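Dihydrophenazinedicarboxylate synthase (Burkholderia, PDB 4HMW) catalyses FMN-dependent oxidations by molecular oxygen in the terminal steps of phenazine antibiotic biosynthesis, releasing hydrogen peroxide. Local coordinates at residues V78-H83 / V176-E181; T95-G100 / S114-P119; H137-A142 / A157-L162; S64-A69 / T85-R90. All blocks are in the same frame, centred on the assembly; numbering follows the deposited sequence.

Interaction 1 (V78-H83 / V176-E181); sequences VIFCTH and VGYRLE. With FMN (flavin mononucleotide), chain D.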
# COMPACT_ATOMS: atom_id res chain seq x y z
N VAL B 78 -5.01 -6.27 -13.80
CA VAL B 78 -5.80 -5.25 -13.16
C VAL B 78 -5.67 -3.92 -13.90
O VAL B 78 -4.57 -3.40 -14.06
CB VAL B 78 -5.29 -5.08 -11.74
CG1 VAL B 78 -6.05 -3.97 -11.05
CG2 VAL B 78 -5.41 -6.42 -10.97
N ILE B 79 -6.80 -3.37 -14.33
CA ILE B 79 -6.80 -2.19 -15.19
C ILE B 79 -7.02 -0.96 -14.34
O ILE B 79 -7.91 -0.94 -13.47
CB ILE B 79 -7.88 -2.34 -16.23
CG1 ILE B 79 -7.45 -3.46 -17.20
CG2 ILE B 79 -8.11 -1.03 -16.99
CD1 ILE B 79 -8.41 -3.69 -18.31
N PHE B 80 -6.19 0.06 -14.55
CA PHE B 80 -6.39 1.36 -13.88
C PHE B 80 -6.05 2.49 -14.83
O PHE B 80 -5.37 2.28 -15.83
CB PHE B 80 -5.58 1.46 -12.57
CG PHE B 80 -4.12 1.43 -12.76
CD1 PHE B 80 -3.43 0.23 -12.88
CD2 PHE B 80 -3.40 2.62 -12.82
CE1 PHE B 80 -2.06 0.21 -13.04
CE2 PHE B 80 -2.04 2.61 -13.00
CZ PHE B 80 -1.36 1.39 -13.12
N CYS B 81 -6.50 3.70 -14.49
CA CYS B 81 -6.19 4.91 -15.27
C CYS B 81 -5.44 5.96 -14.44
O CYS B 81 -5.64 6.08 -13.25
CB CYS B 81 -7.47 5.57 -15.77
SG CYS B 81 -8.37 4.56 -16.90
N THR B 82 -4.62 6.76 -15.10
CA THR B 82 -3.89 7.78 -14.42
C THR B 82 -3.30 8.74 -15.46
O THR B 82 -3.54 8.59 -16.63
CB THR B 82 -2.77 7.19 -13.57
OG1 THR B 82 -2.29 8.21 -12.70
CG2 THR B 82 -1.62 6.63 -14.43
N HIS B 83 -2.57 9.75 -15.02
CA HIS B 83 -1.90 10.65 -15.95
C HIS B 83 -0.50 10.13 -16.22
O HIS B 83 0.23 9.86 -15.29
CB HIS B 83 -1.79 12.06 -15.39
CG HIS B 83 -3.10 12.77 -15.28
ND1 HIS B 83 -3.24 14.12 -15.49
CD2 HIS B 83 -4.32 12.33 -14.89
CE1 HIS B 83 -4.50 14.47 -15.31
NE2 HIS B 83 -5.17 13.40 -14.93
N VAL B 176 -4.30 7.98 -19.59
CA VAL B 176 -4.08 6.66 -20.18
C VAL B 176 -4.45 5.55 -19.20
O VAL B 176 -4.52 5.76 -17.99
CB VAL B 176 -2.60 6.49 -20.58
CG1 VAL B 176 -2.20 7.56 -21.58
CG2 VAL B 176 -1.68 6.58 -19.38
N GLY B 177 -4.67 4.36 -19.74
CA GLY B 177 -4.89 3.19 -18.91
C GLY B 177 -3.68 2.28 -18.94
O GLY B 177 -2.90 2.29 -19.91
N TYR B 178 -3.53 1.49 -17.87
CA TYR B 178 -2.48 0.47 -17.76
C TYR B 178 -3.14 -0.82 -17.31
O TYR B 178 -4.15 -0.79 -16.63
CB TYR B 178 -1.43 0.84 -16.68
CG TYR B 178 -0.57 2.02 -17.07
CD1 TYR B 178 0.59 1.86 -17.79
CD2 TYR B 178 -0.94 3.29 -16.70
CE1 TYR B 178 1.34 2.95 -18.13
CE2 TYR B 178 -0.21 4.36 -17.03
CZ TYR B 178 0.93 4.21 -17.74
OH TYR B 178 1.65 5.34 -18.06
N ARG B 179 -2.56 -1.95 -17.69
CA ARG B 179 -2.88 -3.23 -17.07
C ARG B 179 -1.70 -3.69 -16.22
O ARG B 179 -0.59 -3.86 -16.71
CB ARG B 179 -3.22 -4.27 -18.15
CG ARG B 179 -3.72 -5.62 -17.54
CD ARG B 179 -3.89 -6.69 -18.60
NE ARG B 179 -4.83 -6.28 -19.64
CZ ARG B 179 -4.52 -5.78 -20.84
NH1 ARG B 179 -5.50 -5.45 -21.65
NH2 ARG B 179 -3.26 -5.64 -21.26
N LEU B 180 -1.95 -3.90 -14.92
CA LEU B 180 -0.97 -4.48 -14.06
C LEU B 180 -1.05 -5.98 -14.23
O LEU B 180 -1.99 -6.59 -13.78
CB LEU B 180 -1.19 -4.04 -12.62
CG LEU B 180 -0.25 -4.60 -11.55
CD1 LEU B 180 1.19 -4.28 -11.88
CD2 LEU B 180 -0.62 -4.10 -10.15
N GLU B 181 -0.07 -6.54 -14.91
CA GLU B 181 -0.03 -7.97 -15.21
C GLU B 181 0.92 -8.66 -14.24
O GLU B 181 2.13 -8.35 -14.20
CB GLU B 181 0.43 -8.22 -16.66
CG GLU B 181 -0.40 -7.50 -17.68
CD GLU B 181 -0.12 -7.93 -19.11
OE1 GLU B 181 0.95 -8.54 -19.37
OE2 GLU B 181 -0.97 -7.61 -19.98
N1 FMN D . -5.21 8.62 -9.00
C2 FMN D . -5.22 8.19 -10.30
O2 FMN D . -4.42 8.70 -11.10
N3 FMN D . -6.11 7.21 -10.71
C4 FMN D . -6.99 6.63 -9.82
O4 FMN D . -7.76 5.74 -10.22
C4A FMN D . -6.99 7.07 -8.50
N5 FMN D . -7.87 6.52 -7.59
C5A FMN D . -7.82 6.94 -6.26
C6 FMN D . -8.69 6.36 -5.35
C7 FMN D . -8.65 6.75 -4.01
C7M FMN D . -9.61 6.13 -3.02
C8 FMN D . -7.75 7.74 -3.61
C8M FMN D . -7.70 8.19 -2.18
C9 FMN D . -6.88 8.32 -4.54
C9A FMN D . -6.91 7.92 -5.85
N10 FMN D . -6.06 8.52 -6.79
C10 FMN D . -6.08 8.06 -8.08
C1' FMN D . -5.07 9.59 -6.39
C2' FMN D . -3.73 9.00 -6.07
O2' FMN D . -3.75 8.48 -4.74
C3' FMN D . -2.60 10.01 -6.19
O3' FMN D . -2.89 11.23 -5.51
C4' FMN D . -2.26 10.28 -7.65
O4' FMN D . -2.73 9.45 -8.69
C5' FMN D . -0.98 11.03 -7.87
O5' FMN D . -0.00 10.04 -7.62
P FMN D . 1.57 10.24 -7.94
O1P FMN D . 1.69 9.86 -9.38
O2P FMN D . 1.92 11.70 -7.65
O3P FMN D . 2.27 9.27 -7.01

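Interaction 2 (T95-G100 / S114-P119); sequences TGWASG and SGQAVP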
# COMPACT_ATOMS: atom_id res chain seq x y z
N THR B 95 10.93 2.31 -15.27
CA THR B 95 11.37 1.05 -14.68
C THR B 95 10.39 -0.12 -14.86
O THR B 95 10.78 -1.28 -14.66
CB THR B 95 11.61 1.19 -13.17
OG1 THR B 95 10.41 1.67 -12.53
CG2 THR B 95 12.77 2.13 -12.88
N GLY B 96 9.13 0.16 -15.18
CA GLY B 96 8.15 -0.88 -15.49
C GLY B 96 7.54 -1.67 -14.33
O GLY B 96 6.33 -1.93 -14.32
N TRP B 97 8.38 -2.07 -13.38
CA TRP B 97 7.91 -2.90 -12.27
C TRP B 97 6.94 -2.12 -11.38
O TRP B 97 7.10 -0.90 -11.15
CB TRP B 97 9.09 -3.38 -11.43
CG TRP B 97 10.17 -4.17 -12.11
CD1 TRP B 97 11.46 -3.74 -12.31
CD2 TRP B 97 10.10 -5.50 -12.66
NE1 TRP B 97 12.20 -4.73 -12.92
CE2 TRP B 97 11.39 -5.81 -13.16
CE3 TRP B 97 9.10 -6.46 -12.77
CZ2 TRP B 97 11.69 -7.04 -13.76
CZ3 TRP B 97 9.40 -7.70 -13.38
CH2 TRP B 97 10.68 -7.96 -13.88
N ALA B 98 5.92 -2.81 -10.89
CA ALA B 98 5.00 -2.22 -9.93
C ALA B 98 4.47 -3.30 -9.00
O ALA B 98 4.47 -4.49 -9.32
CB ALA B 98 3.86 -1.54 -10.61
N SER B 99 3.95 -2.85 -7.86
CA SER B 99 3.32 -3.79 -6.93
C SER B 99 2.09 -3.12 -6.38
O SER B 99 2.13 -1.94 -6.06
CB SER B 99 4.28 -4.13 -5.79
OG SER B 99 3.68 -5.05 -4.90
N GLY B 100 1.01 -3.86 -6.27
CA GLY B 100 -0.21 -3.33 -5.70
C GLY B 100 -0.64 -4.16 -4.51
O GLY B 100 -0.49 -5.35 -4.53
N SER B 114 2.30 -8.30 -7.78
CA SER B 114 3.54 -7.72 -8.26
C SER B 114 3.74 -8.07 -9.71
O SER B 114 3.59 -9.23 -10.10
CB SER B 114 4.72 -8.20 -7.43
OG SER B 114 4.71 -7.58 -6.16
N GLY B 115 4.05 -7.06 -10.52
CA GLY B 115 4.14 -7.28 -11.93
C GLY B 115 4.70 -6.10 -12.67
O GLY B 115 5.54 -5.35 -12.16
N GLN B 116 4.28 -5.99 -13.93
CA GLN B 116 4.58 -4.85 -14.77
C GLN B 116 3.29 -4.20 -15.24
O GLN B 116 2.28 -4.88 -15.47
CB GLN B 116 5.41 -5.31 -15.95
CG GLN B 116 6.83 -5.69 -15.57
CD GLN B 116 7.62 -6.20 -16.76
OE1 GLN B 116 7.99 -5.42 -17.65
NE2 GLN B 116 7.85 -7.51 -16.79
N ALA B 117 3.32 -2.88 -15.37
CA ALA B 117 2.17 -2.15 -15.87
C ALA B 117 2.29 -1.98 -17.36
O ALA B 117 3.24 -1.39 -17.84
CB ALA B 117 2.10 -0.80 -15.20
N VAL B 118 1.37 -2.56 -18.10
CA VAL B 118 1.43 -2.51 -19.57
C VAL B 118 0.46 -1.46 -20.08
O VAL B 118 -0.73 -1.49 -19.76
CB VAL B 118 1.06 -3.87 -20.15
CG1 VAL B 118 1.07 -3.85 -21.69
CG2 VAL B 118 2.03 -4.94 -19.63
N PRO B 119 0.95 -0.52 -20.88
CA PRO B 119 0.01 0.51 -21.33
C PRO B 119 -1.09 -0.09 -22.21
O PRO B 119 -0.76 -0.94 -23.02
CB PRO B 119 0.89 1.46 -22.18
CG PRO B 119 2.27 1.24 -21.65
CD PRO B 119 2.34 -0.22 -21.27

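Interaction 3 (H137-A142 / A157-L162); sequences HAMSSA and AHAAEL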
# COMPACT_ATOMS: atom_id res chain seq x y z
N HIS B 137 -13.97 14.79 -16.33
CA HIS B 137 -13.24 15.25 -17.53
C HIS B 137 -12.67 16.62 -17.32
O HIS B 137 -11.55 16.91 -17.72
CB HIS B 137 -14.18 15.36 -18.73
CG HIS B 137 -14.60 14.05 -19.29
ND1 HIS B 137 -15.60 13.92 -20.22
CD2 HIS B 137 -14.15 12.79 -19.03
CE1 HIS B 137 -15.76 12.64 -20.52
NE2 HIS B 137 -14.88 11.94 -19.83
N ALA B 138 -13.46 17.49 -16.73
CA ALA B 138 -13.07 18.89 -16.61
C ALA B 138 -11.87 19.02 -15.66
O ALA B 138 -10.92 19.74 -15.94
CB ALA B 138 -14.26 19.75 -16.15
N MET B 139 -11.91 18.35 -14.52
CA MET B 139 -10.81 18.48 -13.58
C MET B 139 -9.56 17.76 -14.11
O MET B 139 -8.44 18.25 -13.96
CB MET B 139 -11.20 17.94 -12.19
CG MET B 139 -10.10 18.15 -11.12
SD MET B 139 -9.65 19.89 -10.94
CE MET B 139 -11.14 20.56 -10.18
N SER B 140 -9.76 16.59 -14.72
CA SER B 140 -8.65 15.83 -15.27
C SER B 140 -7.96 16.59 -16.41
O SER B 140 -6.76 16.47 -16.61
CB SER B 140 -9.10 14.47 -15.79
OG SER B 140 -9.45 13.58 -14.75
N SER B 141 -8.74 17.38 -17.17
CA SER B 141 -8.19 18.16 -18.26
C SER B 141 -7.44 19.39 -17.73
O SER B 141 -6.42 19.76 -18.28
CB SER B 141 -9.28 18.63 -19.20
OG SER B 141 -9.92 17.53 -19.87
N ALA B 142 -7.99 19.99 -16.68
CA ALA B 142 -7.46 21.22 -16.09
C ALA B 142 -6.21 20.98 -15.25
O ALA B 142 -5.41 21.91 -15.06
CB ALA B 142 -8.52 21.91 -15.25
N ALA B 157 -11.17 27.44 -11.50
CA ALA B 157 -11.91 28.25 -12.47
C ALA B 157 -11.87 27.64 -13.87
O ALA B 157 -12.87 27.72 -14.61
CB ALA B 157 -11.37 29.69 -12.51
N HIS B 158 -10.73 27.08 -14.26
CA HIS B 158 -10.61 26.51 -15.61
C HIS B 158 -11.44 25.25 -15.71
O HIS B 158 -12.06 25.00 -16.73
CB HIS B 158 -9.16 26.22 -15.99
CG HIS B 158 -8.37 27.45 -16.27
ND1 HIS B 158 -8.85 28.45 -17.09
CD2 HIS B 158 -7.16 27.86 -15.82
CE1 HIS B 158 -7.95 29.42 -17.15
NE2 HIS B 158 -6.92 29.09 -16.39
N ALA B 159 -11.48 24.46 -14.65
CA ALA B 159 -12.32 23.27 -14.67
C ALA B 159 -13.78 23.65 -14.83
O ALA B 159 -14.51 23.03 -15.60
CB ALA B 159 -12.11 22.42 -13.41
N ALA B 160 -14.21 24.70 -14.13
CA ALA B 160 -15.57 25.20 -14.25
C ALA B 160 -15.90 25.68 -15.67
O ALA B 160 -17.00 25.43 -16.18
CB ALA B 160 -15.78 26.33 -13.26
N GLU B 161 -14.96 26.38 -16.29
CA GLU B 161 -15.14 26.85 -17.68
C GLU B 161 -15.35 25.69 -18.64
O GLU B 161 -16.21 25.78 -19.53
CB GLU B 161 -13.91 27.63 -18.15
CG GLU B 161 -13.73 29.00 -17.51
CD GLU B 161 -12.36 29.61 -17.80
OE1 GLU B 161 -11.47 28.90 -18.36
OE2 GLU B 161 -12.17 30.80 -17.46
N LEU B 162 -14.56 24.63 -18.49
CA LEU B 162 -14.68 23.49 -19.39
C LEU B 162 -16.05 22.84 -19.25
O LEU B 162 -16.70 22.47 -20.24
CB LEU B 162 -13.60 22.45 -19.10
CG LEU B 162 -12.20 22.87 -19.53
CD1 LEU B 162 -11.21 21.84 -19.06
CD2 LEU B 162 -12.14 23.07 -21.04

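Interaction 4 (S64-A69 / T85-R90); sequences SSRVIA and TSRKGR. With FMN (flavin mononucleotide), chain D.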
# COMPACT_ATOMS: atom_id res chain seq x y z
N SER B 64 7.97 4.93 -4.46
CA SER B 64 6.86 5.80 -4.10
C SER B 64 5.56 4.99 -4.16
O SER B 64 5.50 3.92 -4.75
CB SER B 64 6.80 7.00 -5.05
OG SER B 64 6.49 6.56 -6.35
N SER B 65 4.53 5.48 -3.48
CA SER B 65 3.27 4.77 -3.40
C SER B 65 2.10 5.74 -3.27
O SER B 65 2.26 6.86 -2.83
CB SER B 65 3.28 3.71 -2.28
OG SER B 65 3.62 4.25 -1.03
N ARG B 66 0.94 5.28 -3.69
CA ARG B 66 -0.31 6.02 -3.61
C ARG B 66 -1.47 5.06 -3.83
O ARG B 66 -1.31 3.97 -4.40
CB ARG B 66 -0.36 7.13 -4.67
CG ARG B 66 -0.62 6.66 -6.11
CD ARG B 66 0.50 5.85 -6.67
NE ARG B 66 1.70 6.64 -6.85
CZ ARG B 66 2.92 6.17 -7.10
NH1 ARG B 66 3.21 4.89 -7.12
NH2 ARG B 66 3.88 7.02 -7.34
N VAL B 67 -2.64 5.46 -3.38
CA VAL B 67 -3.82 4.68 -3.63
C VAL B 67 -4.37 4.94 -5.05
O VAL B 67 -4.41 6.08 -5.54
CB VAL B 67 -4.96 5.02 -2.61
CG1 VAL B 67 -6.28 4.31 -3.00
CG2 VAL B 67 -4.54 4.70 -1.13
N ILE B 68 -4.74 3.86 -5.70
CA ILE B 68 -5.46 3.85 -6.97
C ILE B 68 -6.69 2.98 -6.80
O ILE B 68 -6.58 1.89 -6.25
CB ILE B 68 -4.58 3.19 -8.04
CG1 ILE B 68 -3.30 3.97 -8.22
CG2 ILE B 68 -5.31 3.08 -9.30
CD1 ILE B 68 -3.52 5.30 -8.77
N ALA B 69 -7.85 3.41 -7.29
CA ALA B 69 -8.99 2.51 -7.33
C ALA B 69 -9.08 1.93 -8.72
O ALA B 69 -9.36 2.67 -9.67
CB ALA B 69 -10.29 3.24 -6.96
N THR B 85 2.00 11.57 -17.09
CA THR B 85 3.00 12.54 -16.66
C THR B 85 3.05 12.74 -15.16
O THR B 85 3.77 13.61 -14.65
CB THR B 85 2.75 13.91 -17.32
OG1 THR B 85 1.36 14.26 -17.16
CG2 THR B 85 3.12 13.86 -18.79
N SER B 86 2.23 11.97 -14.46
CA SER B 86 2.27 11.99 -13.01
C SER B 86 3.56 11.31 -12.54
O SER B 86 4.33 10.77 -13.34
CB SER B 86 1.05 11.26 -12.45
OG SER B 86 1.13 9.87 -12.73
N ARG B 87 3.79 11.31 -11.23
CA ARG B 87 4.97 10.65 -10.70
C ARG B 87 4.92 9.17 -10.99
O ARG B 87 5.93 8.62 -11.43
CB ARG B 87 5.14 10.91 -9.21
CG ARG B 87 6.34 10.16 -8.60
CD ARG B 87 6.57 10.49 -7.11
NE ARG B 87 6.75 11.94 -6.89
CZ ARG B 87 7.87 12.61 -7.15
NH1 ARG B 87 8.93 11.99 -7.63
NH2 ARG B 87 7.95 13.92 -6.93
N LYS B 88 3.76 8.54 -10.79
CA LYS B 88 3.68 7.09 -11.02
C LYS B 88 3.87 6.80 -12.50
O LYS B 88 4.47 5.79 -12.87
CB LYS B 88 2.36 6.53 -10.51
CG LYS B 88 1.22 6.55 -11.50
CD LYS B 88 -0.11 6.29 -10.82
CE LYS B 88 -0.50 7.39 -9.84
NZ LYS B 88 -0.60 8.74 -10.49
N GLY B 89 3.38 7.71 -13.34
CA GLY B 89 3.40 7.49 -14.78
C GLY B 89 4.84 7.54 -15.28
O GLY B 89 5.28 6.70 -16.07
N ARG B 90 5.59 8.51 -14.78
CA ARG B 90 6.99 8.63 -15.16
C ARG B 90 7.77 7.43 -14.64
O ARG B 90 8.61 6.87 -15.37
CB ARG B 90 7.57 9.94 -14.65
CG ARG B 90 6.91 11.18 -15.30
CD ARG B 90 7.49 12.53 -14.84
NE ARG B 90 7.41 12.70 -13.38
CZ ARG B 90 8.40 12.39 -12.54
NH1 ARG B 90 9.55 11.89 -13.01
NH2 ARG B 90 8.27 12.57 -11.22
N1 FMN D . -5.21 8.62 -9.00
C2 FMN D . -5.22 8.19 -10.30
O2 FMN D . -4.42 8.70 -11.10
N3 FMN D . -6.11 7.21 -10.71
C4 FMN D . -6.99 6.63 -9.82
O4 FMN D . -7.76 5.74 -10.22
C4A FMN D . -6.99 7.07 -8.50
N5 FMN D . -7.87 6.52 -7.59
C5A FMN D . -7.82 6.94 -6.26
C6 FMN D . -8.69 6.36 -5.35
C7 FMN D . -8.65 6.75 -4.01
C7M FMN D . -9.61 6.13 -3.02
C8 FMN D . -7.75 7.74 -3.61
C8M FMN D . -7.70 8.19 -2.18
C9 FMN D . -6.88 8.32 -4.54
C9A FMN D . -6.91 7.92 -5.85
N10 FMN D . -6.06 8.52 -6.79
C10 FMN D . -6.08 8.06 -8.08
C1' FMN D . -5.07 9.59 -6.39
C2' FMN D . -3.73 9.00 -6.07
O2' FMN D . -3.75 8.48 -4.74
C3' FMN D . -2.60 10.01 -6.19
O3' FMN D . -2.89 11.23 -5.51
C4' FMN D . -2.26 10.28 -7.65
O4' FMN D . -2.73 9.45 -8.69
C5' FMN D . -0.98 11.03 -7.87
O5' FMN D . -0.00 10.04 -7.62
P FMN D . 1.57 10.24 -7.94
O1P FMN D . 1.69 9.86 -9.38
O2P FMN D . 1.92 11.70 -7.65
O3P FMN D . 2.27 9.27 -7.01

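Interaction 1 (V78-H83 / V176-E181)
Phe80 and Tyr178 sit on the same side of two paired antiparallel strands, 78-83 and 176-181, in the FMN-binding beta-barrel of the pyridoxamine 5'-phosphate oxidase family. Their planes are nearly parallel, 24° apart, yet the rings are slid so far along one another that they barely overlap. What lies over the Phe80 ring is instead the methylene of Tyr178, whose CB approaches Phe80 CZ to 3.6 Å in a CH-pi contact. With Phe80 CG lodged between its backbone N and carbonyl carbon (chi1 65°), the ring leans across onto the partner strand, and Leu180 CB meets it at the edge, near its plane. Thr82 continues the row on the same face of the sheet: its CG2 reaches the edge of the Tyr178 ring, 3.7 Å from CE2. The opposite face carries Ile79, Cys81 and Arg179, and the guanidinium of Arg179 is claimed by Asp74 and, within its own strand, by Glu181. Beneath these side chains, three hydrogen-bonded pairs, Val78 with Leu180, Phe80 with Tyr178 and Thr82 with Val176, each exchange two backbone bonds. At the non-hydrogen-bonded Cys81-Gly177 pair the CA atoms close to 4.2 Å. The strand 78-83 has a second task, because its far end reads the flavin. Cys81 O accepts from FMN N3 at 2.8 Å, and Thr82, its hydroxyl anti to the backbone N (chi1 -167°), turns OG1 to the pyrimidine carbonyl while CG2 stays with Tyr178. That hydroxyl, also bonded to Lys88 NZ, donates to FMN O2 over 2.7 Å.

Interaction 2 (T95-G100 / S114-P119)
Gly96 O reaches across to the backbone of segment 114-119, where Ala117 N gives it a weak bond of 3.3 Å. Gly96 itself, with positive phi, is the residue where the chain leaves helix 87-95 and turns into the strand. Next comes Trp97, whose indole lies alongside the Gln116 side chain, the two pointing the same way. Gln116 CG sits 3.7 Å from Trp97 CE3, and the terminal amide lies over one face of the indole, its plane turned 53° from the ring. Gly115 O approaches the edge of the same ring, near its plane, while His183 meets it with planes almost perpendicular. Ala98 then forms the hydrogen-bonded pair of this antiparallel beta hairpin, 97-104 with 109-119: Ala98 N donates to Gly115 O, and Gly115 N returns to Ala98 O at 2.9 Å with an N-H...O angle of 175°. The methyl of Ala98 faces the interior, against Leu92 and Leu180. Ser99 follows on the other face, opposite Ser114, the CA atoms of this non-hydrogen-bonded pair being 4.2 Å apart. The Ser99 hydroxyl, trans to the backbone N (chi1 -179°), comes within 3.0 Å of Ser114 OG. Both hydroxyls also engage the second subunit: Ser114 OG bonds to Ile63 O, and Ser99 OG to Ser65 OG, of that neighbouring chain.

Interaction 3 (H137-A142 / A157-L162)
Helical segments 137-142 and 157-162 run roughly antiparallel, at 132° between their N-to-C directions, and their axes come within 8.1 Å, with the CA atoms of Ala138 and Ala159 only 4.8 Å apart. Such closeness depends on small residues at the interface. The methyl of Ala138 bears directly on the opposing backbone, its CB 3.3 Å from Ala159 O, and also touches Leu162 CB. In return, the methyl of Ala159 is met by Ala142 CB at 4.1 Å and by the terminal methyl of Met139. Met139 starts out from its helix pointing away from the partner, but bends at chi2 and chi3 (57° and 69°), and this fold carries CE back to 3.9 Å from Ala159 CB. Leu162 also meets Ala138. One of its branches, CD1, enters beside Ser141 CB at 3.7 Å and lies beside the carbonyl oxygen of Ala138. Ser141 offers only its methylene to this apolar seam. Its hydroxyl turns back along its own helix and donates to His137 O at 2.8 Å; Ser141 N bonds to that oxygen from the opposite face of its plane. Across the two helices the contact is van der Waals packing, its centre about 25 Å from the centre of the chain. Helix 134-142 carries Ser140, which probably binds substrate, as in related enzymes. Trp129 of helix 122-130 packs against Ser140 and Ser141, Leu169 of the following loop touches Leu162, and Asp193 of the second subunit abuts Met139.

Interaction 4 (S64-A69 / T85-R90)
The guanidinium of Arg66 has the methylene of Lys88 over one face and the FMN phosphate at its edge: Lys88 CB sits above the centre of the plane, 3.5 Å from Arg66 CZ, while FMN O3P lies in the plane. Two N-H groups grip that one oxygen, Arg66 NE at 2.7 Å and Arg66 NH2 at 2.8 Å. Arg87 CG lies off the NH2 end, near the plane, at a looser distance. NH1, on the side away from the phosphate, is held by Leu54 O and Thr56 OG1 of strand 51-57; NH2 also donates to Ser64 OG, which lies 32° out of the guanidinium plane and is itself bonded to Glu91. Bends at chi2 and chi3 (-67° and -66°) bring the guanidinium edge-on to the phosphate. This is the cofactor phosphate site of the pyridoxamine 5'-phosphate oxidase family, set between a barrel strand and the first turn of helix 87-95. Lys88 N, at that helix start, donates to FMN O1P at 2.8 Å, an arrangement in which the helix end would favour the anion. Bent at chi3 and chi4, the Lys88 chain crosses Arg66 and leads NZ round to the ligand, where it meets O1P and, at 2.9 Å, the ribityl O4'. Ser86, the N-cap, receives both Gly89 N and Lys88 NZ on its hydroxyl. Farther along the strand, Ile68 CD1 touches both Lys88 CE, at 3.8 Å, and the flavin pyrimidine, and Val67 O accepts from FMN O2'.

How the interactions relate
Interactions 1 and 4 are both buried and share the flavin: the strand 78-83 addresses the pyrimidine end, interaction 4 the phosphate, the ribityl chain and part of the ring, and Thr82 OG1 bonded to Lys88 NZ joins them. Interaction 2 belongs to the same sheet as interaction 1, since Arg179 O and Glu181 N bond to Val118 N and Gln116 O, but it is only partly buried; like interactions 3 and 4 it borders the second subunit. Interaction 3 stands apart, about 22 Å from interaction 1 between centres, touching it where His83 CE1 meets Ser140 O. Chemistry follows place: backbone ladders in the sheet contacts, charged groups round an anion in interaction 4, and apolar packing between the outlying helices.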